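Local structure of period circadian protein homolog 2 (Mus musculus, 3GDI) at residues 182-185 with 186-190; 213-216 with 217-221. The protein probably acts in the mammalian circadian clock as a transcription regulator that pairs with partner proteins through its two tandem PAS domains. All coordinates share one frame; numbering follows the deposited sequence.

Interaction 1 (182-185 with 186-190)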
loop_
_atom_site.group_PDB
_atom_site.type_symbol
_atom_site.label_atom_id
_atom_site.label_comp_id
_atom_site.label_asym_id
_atom_site.label_seq_id
_atom_site.Cartn_x
_atom_site.Cartn_y
_atom_site.Cartn_z
ATOM N N GLU A 182 -12.549 -5.411 2.903
ATOM C CA GLU A 182 -13.612 -5.675 1.948
ATOM C C GLU A 182 -15.037 -5.412 2.393
ATOM O O GLU A 182 -15.880 -5.062 1.569
ATOM C CB GLU A 182 -13.511 -7.110 1.436
ATOM C CG GLU A 182 -12.281 -7.371 0.588
ATOM C CD GLU A 182 -12.357 -8.677 -0.183
ATOM O OE1 GLU A 182 -11.377 -9.007 -0.886
ATOM O OE2 GLU A 182 -13.396 -9.370 -0.091
ATOM N N ARG A 183 -15.317 -5.579 3.681
ATOM C CA ARG A 183 -16.668 -5.368 4.181
ATOM C C ARG A 183 -17.076 -3.909 4.075
ATOM O O ARG A 183 -18.262 -3.579 4.147
ATOM C CB ARG A 183 -16.775 -5.837 5.636
ATOM C CG ARG A 183 -16.438 -7.311 5.841
ATOM C CD ARG A 183 -16.526 -7.728 7.312
ATOM N NE ARG A 183 -15.570 -7.020 8.160
ATOM C CZ ARG A 183 -15.409 -7.242 9.463
ATOM N NH1 ARG A 183 -16.143 -8.156 10.076
ATOM N NH2 ARG A 183 -14.517 -6.547 10.157
ATOM N N ALA A 184 -16.090 -3.040 3.889
ATOM C CA ALA A 184 -16.334 -1.606 3.789
ATOM C C ALA A 184 -16.926 -1.166 2.453
ATOM O O ALA A 184 -17.725 -0.225 2.409
ATOM C CB ALA A 184 -15.037 -0.841 4.047
ATOM N N VAL A 185 -16.540 -1.827 1.365
ATOM C CA VAL A 185 -17.051 -1.432 0.059
ATOM C C VAL A 185 -18.578 -1.355 0.048
ATOM O O VAL A 185 -19.152 -0.339 -0.336
ATOM C CB VAL A 185 -16.564 -2.382 -1.053
ATOM C CG1 VAL A 185 -17.135 -1.938 -2.380
ATOM C CG2 VAL A 185 -15.037 -2.376 -1.124
ATOM N N PRO A 186 -19.258 -2.423 0.482
ATOM C CA PRO A 186 -20.724 -2.393 0.491
ATOM C C PRO A 186 -21.324 -1.386 1.483
ATOM O O PRO A 186 -22.465 -0.952 1.324
ATOM C CB PRO A 186 -21.099 -3.836 0.849
ATOM C CG PRO A 186 -19.952 -4.618 0.322
ATOM C CD PRO A 186 -18.769 -3.788 0.736
ATOM N N LEU A 187 -20.572 -1.006 2.508
ATOM C CA LEU A 187 -21.118 -0.064 3.484
ATOM C C LEU A 187 -20.738 1.393 3.226
ATOM O O LEU A 187 -21.316 2.297 3.825
ATOM C CB LEU A 187 -20.688 -0.470 4.901
ATOM C CG LEU A 187 -21.187 -1.825 5.421
ATOM C CD1 LEU A 187 -20.440 -2.195 6.679
ATOM C CD2 LEU A 187 -22.679 -1.765 5.685
ATOM N N LEU A 188 -19.785 1.627 2.323
ATOM C CA LEU A 188 -19.346 2.991 2.040
ATOM C C LEU A 188 -19.557 3.473 0.615
ATOM O O LEU A 188 -19.764 4.658 0.389
ATOM C CB LEU A 188 -17.868 3.148 2.397
ATOM C CG LEU A 188 -17.497 2.965 3.867
ATOM C CD1 LEU A 188 -16.024 3.256 4.013
ATOM C CD2 LEU A 188 -18.327 3.890 4.758
ATOM N N GLY A 189 -19.502 2.567 -0.347
ATOM C CA GLY A 189 -19.674 2.980 -1.730
ATOM C C GLY A 189 -18.341 3.164 -2.444
ATOM O O GLY A 189 -18.288 3.183 -3.679
ATOM N N TYR A 190 -17.262 3.302 -1.675
ATOM C CA TYR A 190 -15.942 3.462 -2.269
ATOM C C TYR A 190 -15.284 2.111 -2.447
ATOM O O TYR A 190 -15.590 1.171 -1.720
ATOM C CB TYR A 190 -15.007 4.273 -1.369
ATOM C CG TYR A 190 -15.415 5.688 -1.071
ATOM C CD1 TYR A 190 -15.911 6.037 0.186
ATOM C CD2 TYR A 190 -15.243 6.693 -2.018
ATOM C CE1 TYR A 190 -16.217 7.359 0.493
ATOM C CE2 TYR A 190 -15.549 8.020 -1.726
ATOM C CZ TYR A 190 -16.031 8.348 -0.471
ATOM O OH TYR A 190 -16.302 9.666 -0.171
#

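Interaction 2 (213-216 with 217-221)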
loop_
_atom_site.group_PDB
_atom_site.type_symbol
_atom_site.label_atom_id
_atom_site.label_comp_id
_atom_site.label_asym_id
_atom_site.label_seq_id
_atom_site.Cartn_x
_atom_site.Cartn_y
_atom_site.Cartn_z
ATOM N N LEU A 213 -8.449 14.373 17.313
ATOM C CA LEU A 213 -7.276 14.735 18.095
ATOM C C LEU A 213 -7.295 14.040 19.451
ATOM O O LEU A 213 -6.273 13.524 19.905
ATOM C CB LEU A 213 -7.220 16.245 18.302
ATOM C CG LEU A 213 -6.003 16.715 19.093
ATOM C CD1 LEU A 213 -4.735 16.403 18.311
ATOM C CD2 LEU A 213 -6.121 18.207 19.355
ATOM N N ALA A 214 -8.461 14.024 20.090
ATOM C CA ALA A 214 -8.613 13.395 21.395
ATOM C C ALA A 214 -8.584 11.885 21.262
ATOM O O ALA A 214 -8.124 11.174 22.149
ATOM C CB ALA A 214 -9.921 13.832 22.040
ATOM N N ILE A 215 -9.080 11.388 20.144
ATOM C CA ILE A 215 -9.093 9.958 19.944
ATOM C C ILE A 215 -7.672 9.437 19.848
ATOM O O ILE A 215 -7.343 8.421 20.447
ATOM C CB ILE A 215 -9.895 9.596 18.689
ATOM C CG1 ILE A 215 -11.375 9.850 18.965
ATOM C CG2 ILE A 215 -9.666 8.151 18.310
ATOM C CD1 ILE A 215 -12.229 9.990 17.711
ATOM N N HIS A 216 -6.810 10.128 19.114
ATOM C CA HIS A 216 -5.447 9.635 19.012
ATOM C C HIS A 216 -4.696 9.728 20.334
ATOM O O HIS A 216 -3.900 8.847 20.656
ATOM C CB HIS A 216 -4.702 10.337 17.877
ATOM C CG HIS A 216 -5.190 9.936 16.522
ATOM N ND1 HIS A 216 -6.415 10.330 16.028
ATOM C CD2 HIS A 216 -4.669 9.094 15.601
ATOM C CE1 HIS A 216 -6.629 9.743 14.864
ATOM N NE2 HIS A 216 -5.585 8.985 14.583
ATOM N N LYS A 217 -4.971 10.771 21.113
ATOM C CA LYS A 217 -4.330 10.925 22.416
ATOM C C LYS A 217 -4.659 9.717 23.289
ATOM O O LYS A 217 -3.791 9.187 23.980
ATOM C CB LYS A 217 -4.802 12.203 23.107
ATOM C CG LYS A 217 -4.386 13.457 22.379
ATOM C CD LYS A 217 -4.421 14.678 23.279
ATOM C CE LYS A 217 -3.713 15.853 22.607
ATOM N NZ LYS A 217 -3.732 17.079 23.450
ATOM N N LYS A 218 -5.912 9.278 23.253
ATOM C CA LYS A 218 -6.294 8.122 24.045
ATOM C C LYS A 218 -5.679 6.857 23.456
ATOM O O LYS A 218 -5.316 5.941 24.192
ATOM C CB LYS A 218 -7.815 7.965 24.103
ATOM C CG LYS A 218 -8.537 9.134 24.752
ATOM C CD LYS A 218 -10.031 8.833 24.941
ATOM C CE LYS A 218 -10.814 10.058 25.444
ATOM N NZ LYS A 218 -10.324 10.571 26.757
ATOM N N ILE A 219 -5.556 6.806 22.133
ATOM C CA ILE A 219 -4.999 5.624 21.486
ATOM C C ILE A 219 -3.572 5.313 21.910
ATOM O O ILE A 219 -3.268 4.178 22.255
ATOM C CB ILE A 219 -5.023 5.742 19.947
ATOM C CG1 ILE A 219 -6.465 5.666 19.440
ATOM C CG2 ILE A 219 -4.191 4.634 19.328
ATOM C CD1 ILE A 219 -6.581 5.796 17.936
ATOM N N LEU A 220 -2.685 6.299 21.886
ATOM C CA LEU A 220 -1.323 5.991 22.275
ATOM C C LEU A 220 -1.257 5.868 23.789
ATOM O O LEU A 220 -0.381 5.195 24.333
ATOM C CB LEU A 220 -0.333 7.043 21.746
ATOM C CG LEU A 220 -0.090 8.350 22.495
ATOM C CD1 LEU A 220 1.066 9.089 21.825
ATOM C CD2 LEU A 220 -1.351 9.187 22.503
ATOM N N GLN A 221 -2.208 6.501 24.465
ATOM C CA GLN A 221 -2.275 6.431 25.916
ATOM C C GLN A 221 -2.714 5.016 26.303
ATOM O O GLN A 221 -2.226 4.444 27.274
ATOM C CB GLN A 221 -3.281 7.460 26.437
ATOM C CG GLN A 221 -3.572 7.385 27.928
ATOM C CD GLN A 221 -4.806 8.193 28.333
ATOM O OE1 GLN A 221 -5.242 8.147 29.488
ATOM N NE2 GLN A 221 -5.373 8.935 27.381
#

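Interaction 1 (182-185 with 186-190)
The pyrrolidine ring of P186 meets the preceding turn through its CD, which sits 3.3 Å from E182 O and 3.5 Å from R183 O, where a residue with a backbone N-H would carry its hydrogen. The side chain of Y190 leads away from 182-185 and touches L195 and R237; what this residue gives the turn is its carbonyl. Y190 O comes within 3.5 Å of V185 CA in a CA-H...O contact, and V185 CG1 and CG2 lie near the same oxygen. Valine can offer both methyls because CG1 stands anti to its own backbone N (chi1 179°), which leaves CG2 beside that N. One turn on, along the same side of the helix, A184 CB meets L188 CD1 at a loose 4.2 Å, and L187 CD1 lies 3.6 Å from R183 O. The backbone shows the helix 184-188 running out. A184 O receives L187 N and, at 2.8 Å, L188 N, both weakly and at bent angles; V185 O is held by a straighter bond from G189 N (2.9 Å, 161°). G189 then turns to positive phi, a conformation that calls for glycine. Outward, A184 and L187 rest on F167 of the PAS-B sheet, while E182 and V185 touch F105 of strand 104-108 in the PAS-A sheet, and R183 NE forms a salt bridge with D181. The chemistry is that of a short helix whose closing bonds are mostly weak: a proline with no N-H to donate, a glycine that ends the turn, and apolar side chains, some on the PAS-B sheet and one, V185, on PAS-A.

Interaction 2 (213-216 with 217-221)
I219 reaches back along the helix over I215 and H216, and its CB, CG1 and CD1 each have a neighbour on the way. CB lies 3.4 Å from H216 O; CG1, anti to the carbonyl carbon of its own residue (chi1 -70°), passes beside I215 O; CD1, at the end of a straight chi2, arrives 3.9 Å from I215 CG2 and also stands over one face of the H216 imidazole, 4.5 Å from its CD2. The two isoleucine side chains cross obliquely. The imidazole is fixed at both nitrogens by outside partners, ND1 by M212 O and NE2 by H171 NE2, so the methyl covers a ring that is already held in its rotation. Beneath runs a regular ladder of i to i+4 bonds, among them I219 N to I215 O at 2.9 Å and L220 N to H216 O at 3.1 Å. On another flank, the extended chain of K217 lies along L213, its CE 4.3 Å from L213 CG, close to helix 291-303. In place of I219, an alanine here lacks everything beyond CB, which would probably leave I215 CG2 and the covered face of H216 without their neighbour and open a gap toward W248 and I262. The chemistry implies an amphipathic helix: isoleucines and a histidine hydrogen-bonded at both ring nitrogens seal it to the sheet, while K218 keeps its charge on the exposed side.

Overall arrangement
Interactions 1 and 2 come in series along one PAS domain, the second of the tandem pair, with centres 26 Å apart and nearest atoms about 16 Å apart, so they do not touch. Interaction 1 lies on helix 184-188, just after strand 177-180, the outermost strand at one end of the five-stranded antiparallel sheet. Interaction 2 lies on helix 209-221, the long connecting helix that leads into strand 227-235 at the other end. Helices 192-195 and 200-203 lie between them in the chain. The first sits near the middle of the molecule, facing the PAS-A sheet; the second lies far out, beside helix 291-303. One domain thereby uses separate helices for its interdomain and its distal contacts.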